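Local coordinates for phosphotriesterase family protein (Listeria monocytogenes serotype 4b str. H7858, PDB 3PNZ) that probably hydrolyses phosphorylated sugar lactones, using a two-zinc centre at the mouth of an amidohydrolase-type TIM barrel, at residues Ala30-Arg35 with Phe99-Lys104; Ile123-Thr128 with Leu165-Thr169; Glu264-Val269 with Lys316-Pro322. All blocks are in the same frame, centred on the assembly; numbering follows the deposited sequence.

Interaction 1. Residues Ala30-Arg35 with Phe99-Lys104; sequences AYWQER and FLWDGK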
loop_
_atom_site.group_PDB
_atom_site.type_symbol
_atom_site.label_atom_id
_atom_site.label_comp_id
_atom_site.label_asym_id
_atom_site.label_seq_id
_atom_site.Cartn_x
_atom_site.Cartn_y
_atom_site.Cartn_z
ATOM N N ALA A 30 -12.065 -1.010 12.181
ATOM C CA ALA A 30 -12.843 -1.414 13.349
ATOM C C ALA A 30 -12.061 -1.197 14.637
ATOM O O ALA A 30 -12.570 -0.624 15.597
ATOM C CB ALA A 30 -13.262 -2.868 13.232
ATOM N N TYR A 31 -10.820 -1.665 14.645
ATOM C CA TYR A 31 -9.975 -1.562 15.826
ATOM C C TYR A 31 -9.916 -0.128 16.361
ATOM O O TYR A 31 -10.003 0.095 17.571
ATOM C CB TYR A 31 -8.574 -2.088 15.517
ATOM C CG TYR A 31 -7.616 -1.942 16.667
ATOM C CD1 TYR A 31 -7.438 -2.971 17.582
ATOM C CD2 TYR A 31 -6.904 -0.765 16.854
ATOM C CE1 TYR A 31 -6.564 -2.837 18.642
ATOM C CE2 TYR A 31 -6.034 -0.624 17.908
ATOM C CZ TYR A 31 -5.867 -1.659 18.800
ATOM O OH TYR A 31 -4.991 -1.519 19.854
ATOM N N TRP A 32 -9.783 0.842 15.461
ATOM C CA TRP A 32 -9.681 2.241 15.872
ATOM C C TRP A 32 -11.040 2.861 16.203
ATOM O O TRP A 32 -11.164 3.623 17.166
ATOM C CB TRP A 32 -8.943 3.063 14.811
ATOM C CG TRP A 32 -7.491 2.702 14.709
ATOM C CD1 TRP A 32 -6.821 2.268 13.597
ATOM C CD2 TRP A 32 -6.527 2.738 15.767
ATOM N NE1 TRP A 32 -5.500 2.033 13.902
ATOM C CE2 TRP A 32 -5.294 2.317 15.227
ATOM C CE3 TRP A 32 -6.587 3.090 17.121
ATOM C CZ2 TRP A 32 -4.133 2.239 15.991
ATOM C CZ3 TRP A 32 -5.429 3.009 17.881
ATOM C CH2 TRP A 32 -4.221 2.584 17.314
ATOM N N GLN A 33 -12.052 2.525 15.406
ATOM C CA GLN A 33 -13.412 2.983 15.656
ATOM C C GLN A 33 -13.872 2.572 17.057
ATOM O O GLN A 33 -14.485 3.356 17.783
ATOM C CB GLN A 33 -14.361 2.393 14.610
ATOM C CG GLN A 33 -15.781 2.934 14.677
ATOM C CD GLN A 33 -16.726 2.179 13.766
ATOM O OE1 GLN A 33 -16.642 0.955 13.640
ATOM N NE2 GLN A 33 -17.638 2.903 13.129
ATOM N N GLU A 34 -13.570 1.336 17.431
ATOM C CA GLU A 34 -13.966 0.822 18.734
ATOM C C GLU A 34 -13.249 1.545 19.869
ATOM O O GLU A 34 -13.714 1.527 21.008
ATOM C CB GLU A 34 -13.725 -0.687 18.810
ATOM C CG GLU A 34 -14.667 -1.485 17.904
ATOM C CD GLU A 34 -14.249 -2.932 17.728
ATOM O OE1 GLU A 34 -13.640 -3.497 18.658
ATOM O OE2 GLU A 34 -14.536 -3.506 16.653
ATOM N N ARG A 35 -12.125 2.188 19.558
ATOM C CA ARG A 35 -11.337 2.889 20.572
ATOM C C ARG A 35 -11.488 4.400 20.484
ATOM O O ARG A 35 -10.728 5.149 21.101
ATOM C CB ARG A 35 -9.863 2.501 20.474
ATOM C CG ARG A 35 -9.591 1.133 21.061
ATOM C CD ARG A 35 -8.251 0.572 20.645
ATOM N NE ARG A 35 -8.071 -0.754 21.222
ATOM C CZ ARG A 35 -8.756 -1.825 20.838
ATOM N NH1 ARG A 35 -9.664 -1.724 19.872
ATOM N NH2 ARG A 35 -8.534 -2.995 21.419
ATOM N N PHE A 99 -2.450 -6.477 15.015
ATOM C CA PHE A 99 -3.064 -5.787 16.149
ATOM C C PHE A 99 -4.487 -5.327 15.824
ATOM O O PHE A 99 -5.332 -5.230 16.712
ATOM C CB PHE A 99 -2.172 -4.663 16.730
ATOM C CG PHE A 99 -2.248 -3.339 15.995
ATOM C CD1 PHE A 99 -3.369 -2.525 16.093
ATOM C CD2 PHE A 99 -1.164 -2.881 15.257
ATOM C CE1 PHE A 99 -3.426 -1.297 15.438
ATOM C CE2 PHE A 99 -1.213 -1.651 14.598
ATOM C CZ PHE A 99 -2.346 -0.861 14.690
ATOM N N LEU A 100 -4.759 -5.090 14.544
ATOM C CA LEU A 100 -6.102 -4.714 14.100
ATOM C C LEU A 100 -7.113 -5.841 14.266
ATOM O O LEU A 100 -8.322 -5.607 14.230
ATOM C CB LEU A 100 -6.081 -4.324 12.621
ATOM C CG LEU A 100 -5.265 -3.098 12.238
ATOM C CD1 LEU A 100 -5.170 -3.021 10.717
ATOM C CD2 LEU A 100 -5.909 -1.852 12.831
ATOM N N TRP A 101 -6.625 -7.063 14.420
ATOM C CA TRP A 101 -7.504 -8.231 14.344
ATOM C C TRP A 101 -8.414 -8.390 15.559
ATOM O O TRP A 101 -9.289 -9.258 15.577
ATOM C CB TRP A 101 -6.693 -9.502 14.084
ATOM C CG TRP A 101 -5.962 -9.430 12.780
ATOM C CD1 TRP A 101 -6.138 -8.493 11.796
ATOM C CD2 TRP A 101 -4.949 -10.321 12.308
ATOM N NE1 TRP A 101 -5.287 -8.744 10.746
ATOM C CE2 TRP A 101 -4.544 -9.859 11.037
ATOM C CE3 TRP A 101 -4.332 -11.456 12.840
ATOM C CZ2 TRP A 101 -3.557 -10.498 10.290
ATOM C CZ3 TRP A 101 -3.350 -12.095 12.092
ATOM C CH2 TRP A 101 -2.976 -11.612 10.831
ATOM N N ASP A 102 -8.214 -7.546 16.565
ATOM C CA ASP A 102 -9.098 -7.534 17.724
ATOM C C ASP A 102 -10.448 -6.941 17.329
ATOM O O ASP A 102 -11.460 -7.185 17.988
ATOM C CB ASP A 102 -8.478 -6.726 18.863
ATOM C CG ASP A 102 -9.364 -6.679 20.098
ATOM O OD1 ASP A 102 -9.513 -7.724 20.770
ATOM O OD2 ASP A 102 -9.905 -5.591 20.400
ATOM N N GLY A 103 -10.451 -6.164 16.247
ATOM C CA GLY A 103 -11.653 -5.509 15.767
ATOM C C GLY A 103 -12.771 -6.472 15.410
ATOM O O GLY A 103 -12.527 -7.607 14.993
ATOM N N LYS A 104 -14.004 -6.011 15.579
ATOM C CA LYS A 104 -15.172 -6.817 15.242
ATOM C C LYS A 104 -15.429 -6.900 13.737
ATOM O O LYS A 104 -15.256 -5.928 13.000
ATOM C CB LYS A 104 -16.414 -6.289 15.963
ATOM C CG LYS A 104 -16.415 -6.577 17.450
ATOM C CD LYS A 104 -17.655 -6.011 18.118
ATOM C CE LYS A 104 -17.687 -6.361 19.598
ATOM N NZ LYS A 104 -18.903 -5.817 20.266
HETATM O O HOH W 1 -9.865 -3.600 12.805
HETATM O O HOH W 2 -11.040 -3.859 18.739
HETATM O O HOH W 3 -13.693 -6.203 19.291
#
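The short helix 30-33 and the 3-10 segment at Phe99-Asp102 come together with Tyr31 CA 4.3 Å from Gly103 CA, where glycine lets the two backbones close up. In this TIM-barrel amidohydrolase fold the two belong to the loops that follow strands 19-23 and 88-92, so the contact joins two elements at the C-terminal, metal-bearing end of the barrel. Tyr31, Trp32 and Phe99 make an aromatic cluster. The edge of Phe99 comes over one face of Tyr31 in a T-shaped pair, with centroids 5.1 Å apart and planes at 70°, and Phe99 CE1 also touches Trp32 CZ2, those two rings meeting obliquely. Leu100 CD2 packs against Tyr31 CB; the nearest atom of the Leu100 side chain is about 8 Å from a zinc ion. Tyr31 has its CG anti to the backbone N (chi1 177°), which lays the ring along the 3-10 turn and brings CD1 to 3.2 Å from Phe99 O. Its other face is taken by Arg35, whose guanidinium lies over Tyr31 CE1. That group is held from two sides: Arg35 NH1 bonds to Tyr31 O within its own segment, while Arg35 NH2 forms a salt bridge to Asp102 OD2 at 3.1 Å, in the guanidinium plane but above the carboxylate plane. Water 2 joins Arg35, Asp102 and Glu34, and water 1 passes from Tyr31 N to Leu100 O. Lys104 N gives its proton to the syn lone pair of Glu34 OE2 at 2.8 Å, almost straight at 174°.

Interaction 2. Residues Ile123-Thr128 with Leu165-Thr169; sequences IENTTT and LEEKT. With PO4 (phosphate ion), chain M.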
loop_
_atom_site.group_PDB
_atom_site.type_symbol
_atom_site.label_atom_id
_atom_site.label_comp_id
_atom_site.label_asym_id
_atom_site.label_seq_id
_atom_site.Cartn_x
_atom_site.Cartn_y
_atom_site.Cartn_z
ATOM N N ILE A 123 -9.252 -15.739 11.532
ATOM C CA ILE A 123 -7.950 -16.157 11.037
ATOM C C ILE A 123 -7.415 -17.371 11.789
ATOM O O ILE A 123 -6.815 -18.264 11.192
ATOM C CB ILE A 123 -6.954 -14.979 11.059
ATOM C CG1 ILE A 123 -7.426 -13.905 10.072
ATOM C CG2 ILE A 123 -5.548 -15.465 10.732
ATOM C CD1 ILE A 123 -6.747 -12.551 10.214
ATOM N N GLU A 124 -7.670 -17.424 13.092
ATOM C CA GLU A 124 -7.220 -18.546 13.902
ATOM C C GLU A 124 -7.932 -19.845 13.513
ATOM O O GLU A 124 -7.321 -20.914 13.480
ATOM C CB GLU A 124 -7.428 -18.239 15.391
ATOM C CG GLU A 124 -7.084 -19.391 16.317
ATOM C CD GLU A 124 -5.645 -19.858 16.169
ATOM O OE1 GLU A 124 -4.746 -19.187 16.720
ATOM O OE2 GLU A 124 -5.412 -20.898 15.510
ATOM N N ASN A 125 -9.217 -19.742 13.189
ATOM C CA ASN A 125 -10.039 -20.929 12.968
ATOM C C ASN A 125 -10.310 -21.286 11.509
ATOM O O ASN A 125 -11.165 -22.121 11.213
ATOM C CB ASN A 125 -11.346 -20.803 13.751
ATOM C CG ASN A 125 -11.116 -20.782 15.249
ATOM O OD1 ASN A 125 -10.826 -21.814 15.857
ATOM N ND2 ASN A 125 -11.228 -19.605 15.852
ATOM N N THR A 126 -9.567 -20.667 10.599
ATOM C CA THR A 126 -9.723 -20.920 9.175
ATOM C C THR A 126 -8.410 -21.463 8.628
ATOM O O THR A 126 -7.337 -20.983 8.997
ATOM C CB THR A 126 -10.120 -19.627 8.440
ATOM O OG1 THR A 126 -11.360 -19.145 8.970
ATOM C CG2 THR A 126 -10.260 -19.858 6.944
ATOM N N THR A 127 -8.485 -22.479 7.773
ATOM C CA THR A 127 -7.276 -23.104 7.248
ATOM C C THR A 127 -6.565 -22.130 6.317
ATOM O O THR A 127 -7.195 -21.255 5.733
ATOM C CB THR A 127 -7.583 -24.379 6.447
ATOM O OG1 THR A 127 -8.359 -24.035 5.294
ATOM C CG2 THR A 127 -8.350 -25.385 7.298
ATOM N N THR A 128 -5.258 -22.302 6.171
ATOM C CA THR A 128 -4.483 -21.468 5.262
ATOM C C THR A 128 -5.116 -21.471 3.866
ATOM O O THR A 128 -5.237 -20.427 3.225
ATOM C CB THR A 128 -3.006 -21.921 5.195
ATOM O OG1 THR A 128 -2.450 -21.942 6.518
ATOM C CG2 THR A 128 -2.190 -20.976 4.336
ATOM N N LEU A 165 0.397 -16.528 13.592
ATOM C CA LEU A 165 -0.779 -16.189 12.789
ATOM C C LEU A 165 -0.396 -15.269 11.638
ATOM O O LEU A 165 -0.937 -15.379 10.539
ATOM C CB LEU A 165 -1.877 -15.541 13.630
ATOM C CG LEU A 165 -2.781 -16.486 14.425
ATOM C CD1 LEU A 165 -3.839 -15.691 15.178
ATOM C CD2 LEU A 165 -3.437 -17.504 13.503
ATOM N N GLU A 166 0.537 -14.355 11.892
ATOM C CA GLU A 166 0.994 -13.474 10.823
ATOM C C GLU A 166 1.632 -14.308 9.725
ATOM O O GLU A 166 1.373 -14.092 8.542
ATOM C CB GLU A 166 1.981 -12.425 11.344
ATOM C CG GLU A 166 1.303 -11.264 12.070
ATOM C CD GLU A 166 2.257 -10.448 12.938
ATOM O OE1 GLU A 166 3.454 -10.785 13.024
ATOM O OE2 GLU A 166 1.798 -9.459 13.540
ATOM N N GLU A 167 2.468 -15.258 10.120
ATOM C CA GLU A 167 3.129 -16.144 9.174
ATOM C C GLU A 167 2.120 -16.918 8.329
ATOM O O GLU A 167 2.306 -17.093 7.120
ATOM C CB GLU A 167 4.036 -17.128 9.914
ATOM C CG GLU A 167 4.695 -18.143 9.007
ATOM C CD GLU A 167 5.573 -19.113 9.766
ATOM O OE1 GLU A 167 6.044 -18.750 10.865
ATOM O OE2 GLU A 167 5.788 -20.234 9.270
ATOM N N LYS A 168 1.075 -17.403 8.987
ATOM C CA LYS A 168 -0.032 -18.066 8.302
ATOM C C LYS A 168 -0.601 -17.176 7.194
ATOM O O LYS A 168 -0.821 -17.647 6.066
ATOM C CB LYS A 168 -1.126 -18.426 9.309
ATOM C CG LYS A 168 -2.322 -19.188 8.734
ATOM C CD LYS A 168 -3.404 -19.332 9.819
ATOM C CE LYS A 168 -4.325 -20.518 9.571
ATOM N NZ LYS A 168 -5.276 -20.696 10.705
ATOM N N THR A 169 -0.843 -15.902 7.497
ATOM C CA THR A 169 -1.360 -14.995 6.469
ATOM C C THR A 169 -0.348 -14.739 5.349
ATOM O O THR A 169 -0.737 -14.566 4.194
ATOM C CB THR A 169 -1.903 -13.655 7.024
ATOM O OG1 THR A 169 -0.835 -12.894 7.600
ATOM C CG2 THR A 169 -2.990 -13.896 8.070
HETATM P P PO4 M . -3.148 -25.079 8.138
HETATM O O1 PO4 M . -2.759 -25.596 6.769
HETATM O O2 PO4 M . -1.974 -24.357 8.761
HETATM O O3 PO4 M . -3.545 -26.231 9.031
HETATM O O4 PO4 M . -4.315 -24.136 7.997
HETATM O O HOH W 4 -3.541 -21.617 12.814
#
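Lys168, on helix 164-180, reaches across to the turn that connects helix 119-124 with helix 128-140, and Leu165, one turn earlier, packs on the end of the first of these. In barrel terms the contact ties the turn leading into the helix after strand 88-92 to the helix after strand 150-152. From CB, which points at the turn, the chain of Lys168 leaves with CG anti to the backbone N (chi1 -177°) and stays extended, a shape that carries NZ past Thr128 to the carbonyls of Ile123 and Thr126. CG passes Thr128 OG1 at 3.5 Å, CD comes alongside Ile123 O, and CE approaches Thr126 O at 3.1 Å. NZ then ends among three acceptors: Thr126 O at 2.7 Å, Ile123 O at 2.9 Å, met nearly along its C=O axis, and water 4. Leu131 of helix 128-140 also packs on the Lys168 side chain. Ile123 CG2 touches Leu165 CD2 and Thr169 CG2, both at 4.0 Å, and the bent side chain of Glu124 brings OE1 against the Leu165 methyls. Thr127 is the N-cap of helix 128-140, its OG1 taking the proton of Lys130 N. At this helix start a phosphate, probably from the crystallisation liquor, accepts from Thr128 N at 2.8 Å through its O4 (N-H...O angle 163°). The ammonium thus gathers one carbonyl from the last turn of helix 119-124 (Ile123) and one from the loop after it (Thr126). The helix end would be expected to add negative potential and favour a charged lysine, while the backbone N of Thr128 at the opposite kind of helix end suits an anion.

Interaction 3. Residues Glu264-Val269 with Lys316-Pro322; sequences EDQILV and KFFVDNP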
loop_
_atom_site.group_PDB
_atom_site.type_symbol
_atom_site.label_atom_id
_atom_site.label_comp_id
_atom_site.label_asym_id
_atom_site.label_seq_id
_atom_site.Cartn_x
_atom_site.Cartn_y
_atom_site.Cartn_z
ATOM N N GLU A 264 17.773 2.457 -8.254
ATOM C CA GLU A 264 16.750 3.469 -8.507
ATOM C C GLU A 264 15.449 2.893 -9.071
ATOM O O GLU A 264 14.383 3.475 -8.887
ATOM C CB GLU A 264 17.283 4.576 -9.419
ATOM C CG GLU A 264 17.524 4.142 -10.860
ATOM C CD GLU A 264 18.402 5.134 -11.598
ATOM O OE1 GLU A 264 19.466 5.502 -11.054
ATOM O OE2 GLU A 264 18.027 5.555 -12.714
ATOM N N ASP A 265 15.531 1.757 -9.758
ATOM C CA ASP A 265 14.357 1.182 -10.407
ATOM C C ASP A 265 13.433 0.468 -9.417
ATOM O O ASP A 265 12.378 -0.049 -9.794
ATOM C CB ASP A 265 14.790 0.188 -11.486
ATOM C CG ASP A 265 15.478 0.855 -12.665
ATOM O OD1 ASP A 265 15.296 2.071 -12.866
ATOM O OD2 ASP A 265 16.196 0.140 -13.401
ATOM N N GLN A 266 13.837 0.417 -8.149
ATOM C CA GLN A 266 13.062 -0.315 -7.149
ATOM C C GLN A 266 12.358 0.593 -6.146
ATOM O O GLN A 266 11.635 0.107 -5.270
ATOM C CB GLN A 266 13.950 -1.324 -6.414
ATOM C CG GLN A 266 14.306 -2.528 -7.277
ATOM C CD GLN A 266 15.519 -3.282 -6.766
ATOM O OE1 GLN A 266 16.547 -3.349 -7.443
ATOM N NE2 GLN A 266 15.407 -3.858 -5.571
ATOM N N ILE A 267 12.561 1.900 -6.281
ATOM C CA ILE A 267 12.012 2.867 -5.319
ATOM C C ILE A 267 10.581 3.313 -5.652
ATOM O O ILE A 267 10.278 3.712 -6.782
ATOM C CB ILE A 267 12.944 4.081 -5.175
ATOM C CG1 ILE A 267 14.293 3.612 -4.620
ATOM C CG2 ILE A 267 12.300 5.156 -4.276
ATOM C CD1 ILE A 267 15.390 4.621 -4.731
ATOM N N LEU A 268 9.695 3.220 -4.662
ATOM C CA LEU A 268 8.331 3.731 -4.784
ATOM C C LEU A 268 8.124 4.781 -3.709
ATOM O O LEU A 268 8.791 4.744 -2.675
ATOM C CB LEU A 268 7.313 2.612 -4.583
ATOM C CG LEU A 268 7.387 1.414 -5.528
ATOM C CD1 LEU A 268 6.422 0.324 -5.067
ATOM C CD2 LEU A 268 7.095 1.871 -6.954
ATOM N N VAL A 269 7.196 5.707 -3.946
ATOM C CA VAL A 269 6.981 6.836 -3.038
ATOM C C VAL A 269 5.495 7.100 -2.816
ATOM O O VAL A 269 4.685 7.027 -3.744
ATOM C CB VAL A 269 7.651 8.136 -3.572
ATOM C CG1 VAL A 269 7.355 9.320 -2.647
ATOM C CG2 VAL A 269 9.160 7.937 -3.732
ATOM N N LYS A 316 10.957 7.857 -12.621
ATOM C CA LYS A 316 11.037 6.471 -12.175
ATOM C C LYS A 316 10.174 6.211 -10.943
ATOM O O LYS A 316 9.386 5.268 -10.942
ATOM C CB LYS A 316 12.487 6.045 -11.933
ATOM C CG LYS A 316 13.296 6.028 -13.222
ATOM C CD LYS A 316 14.626 5.350 -13.072
ATOM C CE LYS A 316 15.167 4.957 -14.452
ATOM N NZ LYS A 316 16.416 4.184 -14.324
ATOM N N PHE A 317 10.294 7.047 -9.908
ATOM C CA PHE A 317 9.585 6.761 -8.660
ATOM C C PHE A 317 8.063 6.755 -8.830
ATOM O O PHE A 317 7.371 5.960 -8.193
ATOM C CB PHE A 317 9.956 7.749 -7.537
ATOM C CG PHE A 317 11.429 7.814 -7.235
ATOM C CD1 PHE A 317 12.293 6.822 -7.676
ATOM C CD2 PHE A 317 11.948 8.879 -6.514
ATOM C CE1 PHE A 317 13.647 6.890 -7.402
ATOM C CE2 PHE A 317 13.304 8.948 -6.229
ATOM C CZ PHE A 317 14.151 7.960 -6.676
ATOM N N PHE A 318 7.540 7.652 -9.665
ATOM C CA PHE A 318 6.089 7.817 -9.762
ATOM C C PHE A 318 5.471 7.278 -11.041
ATOM O O PHE A 318 4.248 7.176 -11.129
ATOM C CB PHE A 318 5.695 9.289 -9.598
ATOM C CG PHE A 318 6.075 9.867 -8.266
ATOM C CD1 PHE A 318 5.267 9.661 -7.155
ATOM C CD2 PHE A 318 7.238 10.602 -8.122
ATOM C CE1 PHE A 318 5.606 10.191 -5.917
ATOM C CE2 PHE A 318 7.585 11.127 -6.886
ATOM C CZ PHE A 318 6.767 10.917 -5.788
ATOM N N VAL A 319 6.295 6.956 -12.034
ATOM C CA VAL A 319 5.755 6.430 -13.290
ATOM C C VAL A 319 6.338 5.070 -13.659
ATOM O O VAL A 319 5.623 4.076 -13.656
ATOM C CB VAL A 319 5.949 7.404 -14.473
ATOM C CG1 VAL A 319 5.335 6.804 -15.743
ATOM C CG2 VAL A 319 5.334 8.758 -14.163
ATOM N N ASP A 320 7.630 5.018 -13.967
ATOM C CA ASP A 320 8.228 3.777 -14.465
ATOM C C ASP A 320 8.175 2.640 -13.443
ATOM O O ASP A 320 7.780 1.528 -13.772
ATOM C CB ASP A 320 9.673 4.000 -14.913
ATOM C CG ASP A 320 9.789 5.012 -16.042
ATOM O OD1 ASP A 320 8.775 5.279 -16.712
ATOM O OD2 ASP A 320 10.897 5.542 -16.253
ATOM N N ASN A 321 8.557 2.932 -12.201
ATOM C CA ASN A 321 8.623 1.892 -11.174
ATOM C C ASN A 321 7.250 1.313 -10.796
ATOM O O ASN A 321 7.091 0.094 -10.730
ATOM C CB ASN A 321 9.422 2.376 -9.938
ATOM C CG ASN A 321 10.878 2.705 -10.275
ATOM O OD1 ASN A 321 11.340 2.474 -11.401
ATOM N ND2 ASN A 321 11.616 3.224 -9.297
ATOM N N PRO A 322 6.253 2.176 -10.542
ATOM C CA PRO A 322 4.911 1.625 -10.298
ATOM C C PRO A 322 4.375 0.824 -11.491
ATOM O O PRO A 322 3.673 -0.162 -11.296
ATOM C CB PRO A 322 4.044 2.872 -10.073
ATOM C CG PRO A 322 5.004 3.919 -9.591
ATOM C CD PRO A 322 6.316 3.628 -10.282
HETATM O O HOH W 5 12.562 2.558 -13.910
HETATM O O HOH W 6 5.416 5.659 -6.322
#
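Strand 267-269, the last of the eight barrel strands, is backed by helix 310-325, the final helix of the TIM barrel; the short axes approach to 6.8 Å and cross at -122°. Asn321 does the polar work inside this layer. Its ND2 donates both protons in the amide plane, one to a lone pair of Glu264 O at 2.8 Å and the other to Ile267 O at 2.9 Å, the latter nearly straight at 175°, which fixes the rotation of the amide and holds the turn before the strand. Phe317 lies beside Ile267, whose CG2 makes a CH-pi contact over the ring face, 3.9 Å from the centroid, while Val269 CG1 presses on Phe318 CZ at 3.6 Å. Leu268 CD2 touches the ring of Pro322. Before the strand, Lys316, its CG anti to the carbonyl carbon (chi1 -66°) and its chain extended, delivers NZ between two carboxylates: Glu264 OE2 at 2.7 Å, on its anti side and somewhat out of plane, and Asp265 OD1 at 2.8 Å, on its syn lone pair. Water 6 links Val269 N to Phe317 O. One lysine between two acids should keep both carboxylates charged, and the buried Asn321 amide supplies donors to the carbonyls of Glu264 and Ile267.

Along the chain the three contacts follow one another in series, with none nested or crossed. Interaction 1 closes the loop from Ala30 to Lys104, which carries strands 62-65 and 88-92, and joins two loops at the barrel mouth. Interaction 2 then closes Ile123 to Thr169, around helix 128-140 and strand 150-152. These two touch through Trp101, whose indole packs on Ile123, Leu165 and Thr169, with CD2 3.5 Å from Ile123 CD1. Interaction 3 closes Glu264 to Pro322, a helical excursion that seats the last barrel helix on the last strand. It lies on the opposite side of the chain's centre from the other two, its centre about 33 Å from that of interaction 1.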